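Long-range contacts in Exo beta-1,2-glucooligosaccharide sophorohydrolase (non-reducing end) (Parabacteroides distasonis ATCC 8503, PDB 5Z06), which hydrolyses linear beta-1,2-glucan and beta-1,2-glucooligosaccharides of four or more units, acting as an exo-type enzyme that releases sophorose from the non-reducing end: residues 4-8 with 77-82; 58-62 with 162-168; 222-228 with 253-257; 511-515 with 551-556; 591-595 with 653-658. One frame throughout, in Å; residues are numbered along the deposited sequence.

Contact 1: 4-8 with 77-82; sequences KPYDY and GNDFFR
Phe81 sits at the tight centre, where Tyr8 brings the edge of its ring down on the Phe81 face, the planes 72° apart and Tyr8 CD1 3.7 Å from Phe81 CE1. The backbones form a single beta bridge: Tyr6 N donates to Phe80 O at 2.8 Å and Arg82 N to Tyr6 O at 2.9 Å. The Asn78 amide stacks over one face of the Tyr6 ring, planes 11° apart and OD1 over the centre; Asn78 ND2 bonds to Pro315 O and Tyr6 OH to Gly316 O. With an alanine in place of Tyr6, the amide would probably lose its stacked partner and Gly316 O its hydroxyl. Toward solvent the fit slackens: exposed Pro5 rests on the Arg82 chain, CG to CG 3.9 Å, and Phe80 leads away. Thus the N-terminal loop joins the loop between strands 65-71 and 86-93. Arg82 NE forms a salt bridge to Asp7 OD1 at 2.9 Å; Asp216 pairs with Arg82 NH1, and Arg238 and Tyr264 OH with Asp7 OD2, probably balancing the charges.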
# COMPACT_ATOMS: atom_id res chain seq x y z
N LYS A 4 -14.11 2.36 -11.49
CA LYS A 4 -15.17 2.80 -10.51
C LYS A 4 -14.84 4.16 -9.90
O LYS A 4 -13.69 4.45 -9.60
CB LYS A 4 -15.38 1.79 -9.35
CG LYS A 4 -16.53 0.81 -9.52
CD LYS A 4 -16.06 -0.56 -9.99
CE LYS A 4 -17.22 -1.55 -10.02
NZ LYS A 4 -16.72 -2.94 -10.13
N PRO A 5 -15.86 5.01 -9.71
CA PRO A 5 -15.55 6.27 -9.06
C PRO A 5 -15.54 6.13 -7.52
O PRO A 5 -16.39 5.47 -6.92
CB PRO A 5 -16.66 7.20 -9.56
CG PRO A 5 -17.82 6.29 -9.84
CD PRO A 5 -17.28 4.93 -10.13
N TYR A 6 -14.55 6.76 -6.92
CA TYR A 6 -14.57 6.97 -5.47
C TYR A 6 -15.50 8.14 -5.09
O TYR A 6 -15.83 9.00 -5.91
CB TYR A 6 -13.17 7.26 -4.96
CG TYR A 6 -12.28 6.05 -4.98
CD1 TYR A 6 -12.39 5.09 -3.98
CD2 TYR A 6 -11.34 5.86 -5.98
CE1 TYR A 6 -11.57 3.98 -3.97
CE2 TYR A 6 -10.50 4.75 -5.98
CZ TYR A 6 -10.63 3.81 -4.97
OH TYR A 6 -9.84 2.70 -4.96
N ASP A 7 -15.92 8.14 -3.85
CA ASP A 7 -16.37 9.38 -3.25
C ASP A 7 -15.13 10.11 -2.77
O ASP A 7 -14.20 9.49 -2.24
CB ASP A 7 -17.32 9.09 -2.12
CG ASP A 7 -18.51 8.30 -2.57
OD1 ASP A 7 -19.07 8.63 -3.64
OD2 ASP A 7 -18.87 7.36 -1.84
N TYR A 8 -15.11 11.42 -2.99
CA TYR A 8 -14.05 12.28 -2.48
C TYR A 8 -14.35 12.61 -1.02
O TYR A 8 -15.15 13.52 -0.69
CB TYR A 8 -13.97 13.51 -3.33
CG TYR A 8 -12.77 14.36 -3.10
CD1 TYR A 8 -11.62 14.18 -3.85
CD2 TYR A 8 -12.79 15.39 -2.17
CE1 TYR A 8 -10.53 14.99 -3.67
CE2 TYR A 8 -11.69 16.21 -1.99
CZ TYR A 8 -10.57 16.00 -2.73
OH TYR A 8 -9.48 16.81 -2.56
N GLY A 77 -3.50 6.52 -6.90
CA GLY A 77 -4.51 5.97 -7.80
C GLY A 77 -5.96 6.31 -7.49
O GLY A 77 -6.85 5.82 -8.19
N ASN A 78 -6.21 7.14 -6.46
CA ASN A 78 -7.55 7.66 -6.17
C ASN A 78 -7.65 8.96 -6.96
O ASN A 78 -7.27 10.05 -6.50
CB ASN A 78 -7.80 7.92 -4.67
CG ASN A 78 -7.95 6.64 -3.86
OD1 ASN A 78 -8.80 6.58 -2.97
ND2 ASN A 78 -7.11 5.65 -4.12
N ASP A 79 -8.10 8.79 -8.20
CA ASP A 79 -8.12 9.86 -9.21
C ASP A 79 -9.48 10.05 -9.84
O ASP A 79 -9.74 11.11 -10.36
CB ASP A 79 -7.10 9.52 -10.31
CG ASP A 79 -5.71 9.25 -9.76
OD1 ASP A 79 -5.26 10.04 -8.90
OD2 ASP A 79 -5.08 8.23 -10.15
N PHE A 80 -10.32 9.01 -9.80
CA PHE A 80 -11.62 9.03 -10.39
C PHE A 80 -12.65 9.06 -9.29
O PHE A 80 -12.65 8.20 -8.42
CB PHE A 80 -11.80 7.81 -11.28
CG PHE A 80 -10.81 7.74 -12.39
CD1 PHE A 80 -10.86 8.66 -13.44
CD2 PHE A 80 -9.78 6.79 -12.38
CE1 PHE A 80 -9.93 8.62 -14.47
CE2 PHE A 80 -8.86 6.74 -13.41
CZ PHE A 80 -8.93 7.66 -14.46
N PHE A 81 -13.51 10.06 -9.35
CA PHE A 81 -14.49 10.35 -8.33
C PHE A 81 -15.81 10.65 -9.00
O PHE A 81 -15.89 11.05 -10.16
CB PHE A 81 -14.07 11.56 -7.48
CG PHE A 81 -12.74 11.40 -6.80
CD1 PHE A 81 -12.65 10.81 -5.54
CD2 PHE A 81 -11.57 11.82 -7.42
CE1 PHE A 81 -11.42 10.66 -4.91
CE2 PHE A 81 -10.33 11.66 -6.79
CZ PHE A 81 -10.26 11.08 -5.53
N ARG A 82 -16.87 10.46 -8.23
CA ARG A 82 -18.19 10.88 -8.62
C ARG A 82 -18.16 12.38 -8.70
O ARG A 82 -17.46 13.03 -7.90
CB ARG A 82 -19.21 10.47 -7.58
CG ARG A 82 -19.38 8.99 -7.45
CD ARG A 82 -20.54 8.73 -6.53
NE ARG A 82 -20.46 7.43 -5.88
CZ ARG A 82 -20.81 6.25 -6.41
NH1 ARG A 82 -21.26 6.12 -7.66
NH2 ARG A 82 -20.70 5.16 -5.66
O HOH W 1 -16.90 12.56 -5.15

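Contact 2: 58-62 with 162-168; sequences YVSAP and PGTADGN
Ser60 points its side chain into the curve of loop 162-168, where CB packs 3.6 Å from Thr164 O and OG lies beside the Pro162 ring, 3.7 Å from CB. Having OG anti to the carbonyl carbon (chi1 -51°) directs the hydroxyl to this side, where it pairs with Trp66 NE1. The Ser60 carbonyl accepts from Gly167 N at 2.7 Å, the donor tilted 26° from the carbonyl plane. The receiving loop joins strands 155-161 and 169-180 of the two antiparallel sheets in the N-terminal part of the chain; within it Ala165 centres an inverse gamma turn and Asp166 opens an Asx turn. With chi1 at 64°, the Asp166 carboxylate folds back over its own backbone, letting OD1 take Asn168 N at 3.0 Å from above the carboxylate plane, while OD2 bonds to Tyr170 OH. Val59 CG1 lies 3.5 Å from Gly167 O. At the other end, Pro62 CD rests against Ala165 O at 3.5 Å.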
# COMPACT_ATOMS: atom_id res chain seq x y z
N TYR A 58 -14.39 23.45 21.07
CA TYR A 58 -13.88 24.80 20.92
C TYR A 58 -14.54 25.80 21.85
O TYR A 58 -15.63 25.58 22.35
CB TYR A 58 -14.07 25.27 19.47
CG TYR A 58 -15.50 25.29 19.02
CD1 TYR A 58 -16.11 24.14 18.50
CD2 TYR A 58 -16.29 26.45 19.15
CE1 TYR A 58 -17.44 24.14 18.09
CE2 TYR A 58 -17.63 26.47 18.75
CZ TYR A 58 -18.20 25.31 18.24
OH TYR A 58 -19.52 25.31 17.85
N VAL A 59 -13.82 26.91 22.03
CA VAL A 59 -14.31 28.11 22.66
C VAL A 59 -14.08 29.24 21.67
O VAL A 59 -12.95 29.54 21.31
CB VAL A 59 -13.58 28.40 23.99
CG1 VAL A 59 -14.11 29.67 24.64
CG2 VAL A 59 -13.74 27.22 24.94
N SER A 60 -15.16 29.84 21.23
CA SER A 60 -15.10 31.01 20.38
C SER A 60 -15.24 32.19 21.32
O SER A 60 -16.34 32.50 21.77
CB SER A 60 -16.24 30.96 19.36
OG SER A 60 -16.28 29.71 18.69
N ALA A 61 -14.11 32.82 21.66
CA ALA A 61 -14.10 33.93 22.61
C ALA A 61 -13.90 35.25 21.87
O ALA A 61 -13.13 35.32 20.90
CB ALA A 61 -13.02 33.74 23.66
N PRO A 62 -14.57 36.32 22.35
CA PRO A 62 -14.36 37.62 21.72
C PRO A 62 -12.90 37.97 21.76
O PRO A 62 -12.24 37.77 22.77
CB PRO A 62 -15.18 38.59 22.59
CG PRO A 62 -16.14 37.75 23.35
CD PRO A 62 -15.57 36.37 23.44
N PRO A 162 -14.88 29.94 13.86
CA PRO A 162 -15.88 30.26 14.87
C PRO A 162 -17.21 30.73 14.26
O PRO A 162 -17.23 31.37 13.19
CB PRO A 162 -15.24 31.43 15.64
CG PRO A 162 -13.80 31.32 15.39
CD PRO A 162 -13.71 30.83 13.98
N GLY A 163 -18.30 30.40 14.93
CA GLY A 163 -19.54 31.11 14.74
C GLY A 163 -19.49 32.28 15.69
O GLY A 163 -18.45 32.94 15.84
N THR A 164 -20.62 32.52 16.36
CA THR A 164 -20.72 33.56 17.37
C THR A 164 -19.65 33.32 18.41
O THR A 164 -19.57 32.25 19.00
CB THR A 164 -22.09 33.53 18.08
OG1 THR A 164 -23.14 33.48 17.10
CG2 THR A 164 -22.27 34.75 18.95
N ALA A 165 -18.82 34.33 18.64
CA ALA A 165 -17.89 34.32 19.76
C ALA A 165 -18.63 34.59 21.08
O ALA A 165 -18.48 35.65 21.69
CB ALA A 165 -16.78 35.34 19.52
N ASP A 166 -19.38 33.60 21.54
CA ASP A 166 -20.12 33.68 22.82
C ASP A 166 -19.29 33.22 24.03
O ASP A 166 -19.80 33.19 25.13
CB ASP A 166 -21.41 32.87 22.73
CG ASP A 166 -21.15 31.37 22.54
OD1 ASP A 166 -19.98 30.94 22.60
OD2 ASP A 166 -22.12 30.62 22.34
N GLY A 167 -18.06 32.75 23.80
CA GLY A 167 -17.14 32.36 24.88
C GLY A 167 -17.42 31.05 25.60
O GLY A 167 -16.75 30.74 26.59
N ASN A 168 -18.39 30.27 25.11
CA ASN A 168 -18.71 28.98 25.72
C ASN A 168 -17.98 27.84 25.04
O ASN A 168 -17.65 27.91 23.85
CB ASN A 168 -20.21 28.69 25.67
CG ASN A 168 -21.05 29.77 26.33
OD1 ASN A 168 -20.62 30.40 27.29
ND2 ASN A 168 -22.22 30.00 25.78

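Contact 3: 222-228 with 253-257; sequences IYRSFDG and KKAYY
With CG anti to the carbonyl carbon, chi1 -58° in Tyr256 and -65° in Phe226, each ring is set against a residue of the other segment: Tyr256 against Gly228, Phe226 against Lys253. Tyr256 slides beneath the turn that follows strand 219-225: Gly228 CA stands over the centre of its face in a CH-pi contact, 3.8 Å from the centroid, while Ser225 O lies in plane at the ring edge. The Phe226 ring receives Lys253, whose chain bends at chi2 and crosses over it, placing CE 3.9 Å and NZ 4.2 Å from the centroid, the latter a cation-pi contact. Strands 219-225 and 254-262 are the central neighbours of a four-stranded antiparallel sheet. Here Ser225 and Tyr256 form a hydrogen-bonded pair, with Tyr256 N to Ser225 O at 2.8 Å in the carbonyl plane and Ser225 N returning to Tyr256 O at 2.9 Å. Replacing Tyr256 by an alanine would probably open a gap under Gly228 and let the turn shift. That turn is an ST turn, Ser225 OG accepting from Asp227 N at 3.2 Å and also bonding to Thr230 O. In the adjoining pair, Arg224 runs alongside Tyr257, its CG 3.6 Å from Tyr257 CE1, and the Arg224 NH1 and Tyr257 OH groups share Asp246 OD2. A water bridges Phe226 O and Lys254 O.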
# COMPACT_ATOMS: atom_id res chain seq x y z
N ILE A 222 -20.48 -3.48 9.47
CA ILE A 222 -20.18 -4.71 10.18
C ILE A 222 -20.65 -4.57 11.62
O ILE A 222 -20.35 -3.56 12.27
CB ILE A 222 -18.67 -5.08 10.14
CG1 ILE A 222 -18.21 -5.29 8.69
CG2 ILE A 222 -18.39 -6.34 10.97
CD1 ILE A 222 -17.73 -4.03 8.01
N TYR A 223 -21.37 -5.59 12.08
CA TYR A 223 -21.89 -5.67 13.46
C TYR A 223 -21.22 -6.80 14.20
O TYR A 223 -20.99 -7.86 13.66
CB TYR A 223 -23.40 -5.92 13.47
CG TYR A 223 -24.19 -4.75 12.96
CD1 TYR A 223 -24.41 -4.59 11.59
CD2 TYR A 223 -24.67 -3.76 13.83
CE1 TYR A 223 -25.10 -3.51 11.10
CE2 TYR A 223 -25.37 -2.67 13.35
CZ TYR A 223 -25.59 -2.55 11.98
OH TYR A 223 -26.27 -1.48 11.48
N ARG A 224 -20.92 -6.54 15.46
CA ARG A 224 -20.25 -7.51 16.30
C ARG A 224 -21.02 -7.75 17.58
O ARG A 224 -21.60 -6.84 18.16
CB ARG A 224 -18.85 -7.03 16.64
CG ARG A 224 -18.04 -8.07 17.38
CD ARG A 224 -16.68 -7.53 17.69
NE ARG A 224 -16.73 -6.38 18.58
CZ ARG A 224 -15.72 -5.53 18.79
NH1 ARG A 224 -14.55 -5.66 18.17
NH2 ARG A 224 -15.87 -4.53 19.64
N SER A 225 -21.02 -9.00 18.02
CA SER A 225 -21.55 -9.35 19.32
C SER A 225 -20.52 -10.19 20.05
O SER A 225 -19.85 -11.03 19.44
CB SER A 225 -22.85 -10.12 19.16
OG SER A 225 -23.39 -10.39 20.43
N PHE A 226 -20.36 -9.93 21.34
CA PHE A 226 -19.59 -10.81 22.21
C PHE A 226 -20.43 -11.87 22.91
O PHE A 226 -19.87 -12.79 23.48
CB PHE A 226 -18.81 -9.99 23.23
CG PHE A 226 -17.76 -9.13 22.63
CD1 PHE A 226 -16.81 -9.66 21.75
CD2 PHE A 226 -17.69 -7.78 22.94
CE1 PHE A 226 -15.82 -8.87 21.20
CE2 PHE A 226 -16.69 -6.98 22.40
CZ PHE A 226 -15.76 -7.52 21.52
N ASP A 227 -21.76 -11.75 22.84
CA ASP A 227 -22.66 -12.75 23.43
C ASP A 227 -23.62 -13.43 22.44
O ASP A 227 -24.31 -14.36 22.81
CB ASP A 227 -23.42 -12.15 24.63
CG ASP A 227 -24.28 -10.95 24.27
OD1 ASP A 227 -24.74 -10.82 23.11
OD2 ASP A 227 -24.51 -10.12 25.17
N GLY A 228 -23.64 -12.97 21.19
CA GLY A 228 -24.57 -13.49 20.19
C GLY A 228 -25.97 -12.92 20.24
O GLY A 228 -26.80 -13.28 19.41
N LYS A 253 -10.96 -14.86 22.81
CA LYS A 253 -12.13 -14.02 22.78
C LYS A 253 -13.00 -14.45 21.65
O LYS A 253 -12.55 -14.49 20.49
CB LYS A 253 -11.73 -12.56 22.57
CG LYS A 253 -12.87 -11.57 22.70
CD LYS A 253 -13.51 -11.56 24.09
CE LYS A 253 -14.19 -10.20 24.32
NZ LYS A 253 -15.09 -10.12 25.51
N LYS A 254 -14.25 -14.77 21.99
CA LYS A 254 -15.24 -15.17 21.02
C LYS A 254 -15.97 -13.93 20.55
O LYS A 254 -16.32 -13.07 21.35
CB LYS A 254 -16.23 -16.16 21.63
CG LYS A 254 -17.29 -16.60 20.63
CD LYS A 254 -17.86 -17.98 20.97
CE LYS A 254 -18.67 -18.54 19.81
NZ LYS A 254 -19.41 -19.78 20.18
N ALA A 255 -16.18 -13.84 19.25
CA ALA A 255 -17.00 -12.77 18.69
C ALA A 255 -17.84 -13.29 17.54
O ALA A 255 -17.45 -14.21 16.83
CB ALA A 255 -16.14 -11.59 18.23
N TYR A 256 -19.02 -12.70 17.41
CA TYR A 256 -19.98 -13.04 16.40
C TYR A 256 -20.08 -11.84 15.51
O TYR A 256 -19.97 -10.71 15.99
CB TYR A 256 -21.37 -13.32 17.01
CG TYR A 256 -21.43 -14.42 18.05
CD1 TYR A 256 -20.96 -14.18 19.35
CD2 TYR A 256 -22.00 -15.66 17.77
CE1 TYR A 256 -21.02 -15.16 20.33
CE2 TYR A 256 -22.07 -16.65 18.75
CZ TYR A 256 -21.59 -16.38 20.04
OH TYR A 256 -21.62 -17.30 21.04
N TYR A 257 -20.32 -12.08 14.23
CA TYR A 257 -20.34 -11.01 13.25
C TYR A 257 -21.50 -11.14 12.27
O TYR A 257 -21.90 -12.24 11.87
CB TYR A 257 -19.03 -10.96 12.48
CG TYR A 257 -17.85 -10.65 13.34
CD1 TYR A 257 -17.46 -9.34 13.58
CD2 TYR A 257 -17.12 -11.67 13.93
CE1 TYR A 257 -16.37 -9.06 14.39
CE2 TYR A 257 -16.03 -11.40 14.75
CZ TYR A 257 -15.65 -10.10 14.96
OH TYR A 257 -14.57 -9.83 15.74
O HOH W 2 -17.39 -13.25 23.77

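Contact 4: 511-515 with 551-556; sequences KMYTN and DKYTNY
Tyr513 and Tyr556 approach from opposite directions and meet through their hydroxyls, in a buried contact within the glycoamylase-like region that joins the loop after helix 495-505 to the start of helix 556-573. The family's place in the six-hairpin clan is consistent with an (alpha/alpha)6-type helical fold here. The modelled separation of the two hydroxyl oxygens is very short, so its exact length is doubtful; Tyr556 OH lies in the plane of the Tyr513 ring at its edge. Tyr513 carries CG anti to its nitrogen, chi1 -176°, which sends the ring across to Tyr556. On the way it passes Tyr553: CD2 of Tyr513 is 3.6 Å from CD2 of Tyr553, the rings oblique with planes at 49°.

One shell out, Tyr556 OH passes the chain of bonds on to Asp551 OD2 at 2.6 Å, on the syn side, 33° out of the carboxylate plane, and Tyr486 of helix 485-490 also bonds to that oxygen. Met467 of helix 467-475 packs on both Tyr513 and Tyr556. Asn555 caps the helix that begins at Tyr556. The carboxylate is fixed from its other oxygen through an Asx turn and Asx motif: Asp551 OD1 accepts two backbone donors, Tyr553 N at 2.8 Å from above the carboxylate plane and Thr554 N at 2.9 Å nearly in line with the C-O bond.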
# COMPACT_ATOMS: atom_id res chain seq x y z
N LYS A 511 29.79 4.69 -4.11
CA LYS A 511 29.81 5.26 -5.45
C LYS A 511 30.65 4.40 -6.42
O LYS A 511 30.41 4.44 -7.62
CB LYS A 511 30.27 6.73 -5.43
CG LYS A 511 31.76 6.90 -5.23
CD LYS A 511 32.11 8.38 -5.25
CE LYS A 511 33.61 8.55 -5.37
NZ LYS A 511 33.95 9.97 -5.62
N MET A 512 31.60 3.62 -5.91
CA MET A 512 32.39 2.68 -6.73
C MET A 512 31.72 1.31 -6.92
O MET A 512 32.38 0.34 -7.31
CB MET A 512 33.79 2.46 -6.10
CG MET A 512 34.64 3.71 -5.92
SD MET A 512 34.76 4.62 -7.46
CE MET A 512 35.89 3.58 -8.42
N TYR A 513 30.42 1.23 -6.64
CA TYR A 513 29.63 -0.01 -6.55
C TYR A 513 29.97 -0.75 -5.30
O TYR A 513 29.09 -1.01 -4.46
CB TYR A 513 29.75 -0.95 -7.77
CG TYR A 513 28.83 -2.13 -7.59
CD1 TYR A 513 27.46 -2.00 -7.76
CD2 TYR A 513 29.33 -3.36 -7.20
CE1 TYR A 513 26.60 -3.08 -7.58
CE2 TYR A 513 28.49 -4.44 -7.00
CZ TYR A 513 27.13 -4.29 -7.19
OH TYR A 513 26.34 -5.39 -6.98
N THR A 514 31.23 -1.15 -5.21
CA THR A 514 31.84 -1.49 -3.94
C THR A 514 31.80 -0.30 -2.98
O THR A 514 31.77 0.87 -3.38
CB THR A 514 33.31 -1.87 -4.11
OG1 THR A 514 33.96 -0.84 -4.87
CG2 THR A 514 33.42 -3.20 -4.81
N ASN A 515 31.83 -0.63 -1.71
CA ASN A 515 31.65 0.37 -0.68
C ASN A 515 32.86 0.25 0.26
O ASN A 515 33.72 1.14 0.29
CB ASN A 515 30.29 0.16 -0.00
CG ASN A 515 30.01 1.16 1.10
OD1 ASN A 515 30.91 1.52 1.87
ND2 ASN A 515 28.76 1.58 1.21
N ASP A 551 29.39 -12.33 -7.07
CA ASP A 551 30.17 -11.65 -8.11
C ASP A 551 31.61 -11.48 -7.61
O ASP A 551 31.99 -12.09 -6.59
CB ASP A 551 29.48 -10.33 -8.54
CG ASP A 551 29.46 -9.26 -7.45
OD1 ASP A 551 30.14 -9.33 -6.41
OD2 ASP A 551 28.71 -8.30 -7.66
N LYS A 552 32.42 -10.68 -8.30
CA LYS A 552 33.82 -10.53 -7.88
C LYS A 552 33.99 -9.80 -6.54
O LYS A 552 35.01 -9.94 -5.88
CB LYS A 552 34.65 -9.90 -9.01
CG LYS A 552 34.50 -8.41 -9.24
CD LYS A 552 34.98 -8.01 -10.65
CE LYS A 552 35.78 -6.71 -10.72
NZ LYS A 552 37.24 -6.95 -10.50
N TYR A 553 32.96 -9.07 -6.12
CA TYR A 553 32.98 -8.27 -4.88
C TYR A 553 32.44 -8.93 -3.63
O TYR A 553 33.01 -8.76 -2.57
CB TYR A 553 32.15 -7.04 -5.12
CG TYR A 553 32.58 -6.29 -6.32
CD1 TYR A 553 33.86 -5.77 -6.41
CD2 TYR A 553 31.72 -6.10 -7.38
CE1 TYR A 553 34.28 -5.06 -7.52
CE2 TYR A 553 32.12 -5.39 -8.49
CZ TYR A 553 33.40 -4.87 -8.56
OH TYR A 553 33.78 -4.15 -9.68
N THR A 554 31.33 -9.64 -3.74
CA THR A 554 30.70 -10.22 -2.58
C THR A 554 29.74 -11.31 -2.98
O THR A 554 29.24 -11.33 -4.12
CB THR A 554 29.90 -9.13 -1.77
OG1 THR A 554 29.33 -9.70 -0.58
CG2 THR A 554 28.77 -8.50 -2.61
N ASN A 555 29.48 -12.21 -2.05
CA ASN A 555 28.29 -13.03 -2.08
C ASN A 555 27.09 -12.14 -1.66
O ASN A 555 27.21 -11.37 -0.70
CB ASN A 555 28.44 -14.16 -1.11
CG ASN A 555 27.18 -14.96 -1.00
OD1 ASN A 555 26.39 -14.79 -0.06
ND2 ASN A 555 26.94 -15.80 -2.00
N TYR A 556 25.95 -12.27 -2.34
CA TYR A 556 24.82 -11.36 -2.07
C TYR A 556 23.97 -11.68 -0.84
O TYR A 556 23.49 -10.76 -0.21
CB TYR A 556 23.99 -11.04 -3.35
CG TYR A 556 24.77 -10.02 -4.08
CD1 TYR A 556 24.70 -8.69 -3.73
CD2 TYR A 556 25.75 -10.41 -4.97
CE1 TYR A 556 25.50 -7.75 -4.32
CE2 TYR A 556 26.56 -9.47 -5.59
CZ TYR A 556 26.44 -8.14 -5.25
OH TYR A 556 27.24 -7.21 -5.86

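Contact 5: 591-595 with 653-658; sequences SDFAW and NLTVNW
Phe593 stands edge-on to the face of the Trp658 indole, a T-shaped pair with planes at 80° and centroids of the phenyl and the six-membered indole ring 4.9 Å apart. CD1 of Phe593 comes down 3.6 Å from CE3 of Trp658, off toward the rim. Both rings reach across because each holds its CG anti to the backbone nitrogen, chi1 -175° in Phe593 and 177° in Trp658. The far end of the phenyl, CZ, runs on to Val656 CG2 at 3.9 Å and lies 3.4 Å from Asn653 ND2, which bonds to Asn608 O and Thr610 OG1. Asn653 and Val656 belong to a tight connection between strands 652-653 and 658-659, closed by a G1 beta bulge at Asn657 and Trp658 and by Asn653 OD1 accepting from Val656 N at 3.0 Å. Ala594 continues the cover over the indole, its CB 4.1 Å from Trp658 NE1, which bonds to Tyr22 OH. A glycerol, probably from the crystallisation liquor, comes within about 4 Å of the Trp658 side chain at nearest atoms.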
# COMPACT_ATOMS: atom_id res chain seq x y z
N SER A 591 7.94 3.75 0.76
CA SER A 591 6.51 3.65 0.77
C SER A 591 5.91 4.99 0.50
O SER A 591 6.60 6.03 0.60
CB SER A 591 6.02 3.14 2.15
OG SER A 591 6.01 4.17 3.12
N ASP A 592 4.62 5.00 0.21
CA ASP A 592 3.87 6.25 0.34
C ASP A 592 3.81 6.68 1.80
O ASP A 592 3.72 5.86 2.70
CB ASP A 592 2.48 6.13 -0.28
CG ASP A 592 2.52 6.14 -1.80
OD1 ASP A 592 3.61 6.38 -2.37
OD2 ASP A 592 1.46 5.90 -2.41
N PHE A 593 3.94 7.98 2.03
CA PHE A 593 3.72 8.56 3.34
C PHE A 593 2.49 9.47 3.19
O PHE A 593 1.64 9.20 2.36
CB PHE A 593 5.01 9.24 3.81
CG PHE A 593 4.98 9.80 5.22
CD1 PHE A 593 4.29 9.14 6.26
CD2 PHE A 593 5.64 11.01 5.51
CE1 PHE A 593 4.26 9.68 7.54
CE2 PHE A 593 5.60 11.56 6.78
CZ PHE A 593 4.92 10.88 7.79
N ALA A 594 2.43 10.55 3.94
CA ALA A 594 1.21 11.31 4.14
C ALA A 594 0.77 12.04 2.88
O ALA A 594 -0.39 12.08 2.55
CB ALA A 594 1.43 12.31 5.26
N TRP A 595 1.75 12.63 2.20
CA TRP A 595 1.53 13.45 1.01
C TRP A 595 2.32 13.05 -0.22
O TRP A 595 2.05 13.56 -1.30
CB TRP A 595 1.92 14.89 1.36
CG TRP A 595 1.16 15.37 2.55
CD1 TRP A 595 1.63 15.51 3.81
CD2 TRP A 595 -0.21 15.73 2.58
NE1 TRP A 595 0.63 15.97 4.64
CE2 TRP A 595 -0.51 16.10 3.90
CE3 TRP A 595 -1.22 15.79 1.61
CZ2 TRP A 595 -1.79 16.51 4.30
CZ3 TRP A 595 -2.50 16.19 2.00
CH2 TRP A 595 -2.76 16.56 3.33
N ASN A 653 3.59 5.71 11.03
CA ASN A 653 4.47 6.65 11.68
C ASN A 653 3.87 6.96 13.02
O ASN A 653 2.89 7.72 13.11
CB ASN A 653 4.61 7.90 10.83
CG ASN A 653 5.69 8.83 11.35
OD1 ASN A 653 5.82 9.04 12.55
ND2 ASN A 653 6.48 9.37 10.44
N LEU A 654 4.42 6.33 14.06
CA LEU A 654 3.93 6.60 15.42
C LEU A 654 4.28 8.01 15.87
O LEU A 654 3.58 8.58 16.69
CB LEU A 654 4.44 5.57 16.42
CG LEU A 654 3.91 4.16 16.17
CD1 LEU A 654 4.60 3.19 17.12
CD2 LEU A 654 2.40 4.10 16.33
N THR A 655 5.32 8.59 15.28
CA THR A 655 5.77 9.91 15.73
C THR A 655 4.75 10.97 15.40
O THR A 655 4.47 11.81 16.24
CB THR A 655 7.16 10.23 15.16
OG1 THR A 655 8.05 9.20 15.58
CG2 THR A 655 7.69 11.59 15.65
N VAL A 656 4.17 10.89 14.20
CA VAL A 656 3.13 11.82 13.79
C VAL A 656 1.73 11.23 13.85
O VAL A 656 0.75 11.89 13.46
CB VAL A 656 3.42 12.38 12.37
CG1 VAL A 656 4.82 12.94 12.30
CG2 VAL A 656 3.21 11.34 11.29
N ASN A 657 1.62 9.99 14.33
CA ASN A 657 0.34 9.29 14.50
C ASN A 657 -0.42 9.12 13.17
O ASN A 657 -1.55 9.59 12.98
CB ASN A 657 -0.55 9.96 15.55
CG ASN A 657 -1.64 9.03 16.01
OD1 ASN A 657 -1.38 7.86 16.18
ND2 ASN A 657 -2.86 9.51 16.15
N TRP A 658 0.25 8.43 12.26
CA TRP A 658 -0.20 8.18 10.91
C TRP A 658 -0.04 6.69 10.58
O TRP A 658 0.91 6.04 10.99
CB TRP A 658 0.64 9.03 9.95
CG TRP A 658 0.31 8.82 8.53
CD1 TRP A 658 -0.63 9.47 7.79
CD2 TRP A 658 0.91 7.86 7.66
NE1 TRP A 658 -0.65 8.99 6.50
CE2 TRP A 658 0.30 8.01 6.40
CE3 TRP A 658 1.92 6.91 7.82
CZ2 TRP A 658 0.66 7.23 5.31
CZ3 TRP A 658 2.27 6.15 6.75
CH2 TRP A 658 1.64 6.31 5.50

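From the N terminus, the chain enters contact 1 before strand 9-11, and residues 77-82 return to it, closing a loop of strands and connections. Contact 2 opens inside that loop at 58-62 and closes at 162-168, so contacts 1 and 2 cross; they join loops at the ends of the N-terminal sheets, with centres 37 Å apart. Contact 3 then follows in series, closing a short loop within the four-stranded sheet. Contacts 4 and 5 come later, also in series and both in the glycoamylase-like region: one joins loops beside its helices, the other a strand end to a hairpin. Contact 5 lies nearest contact 1, about 7 Å between closest atoms, whereas contacts 2 and 4 have centres 65 Å apart.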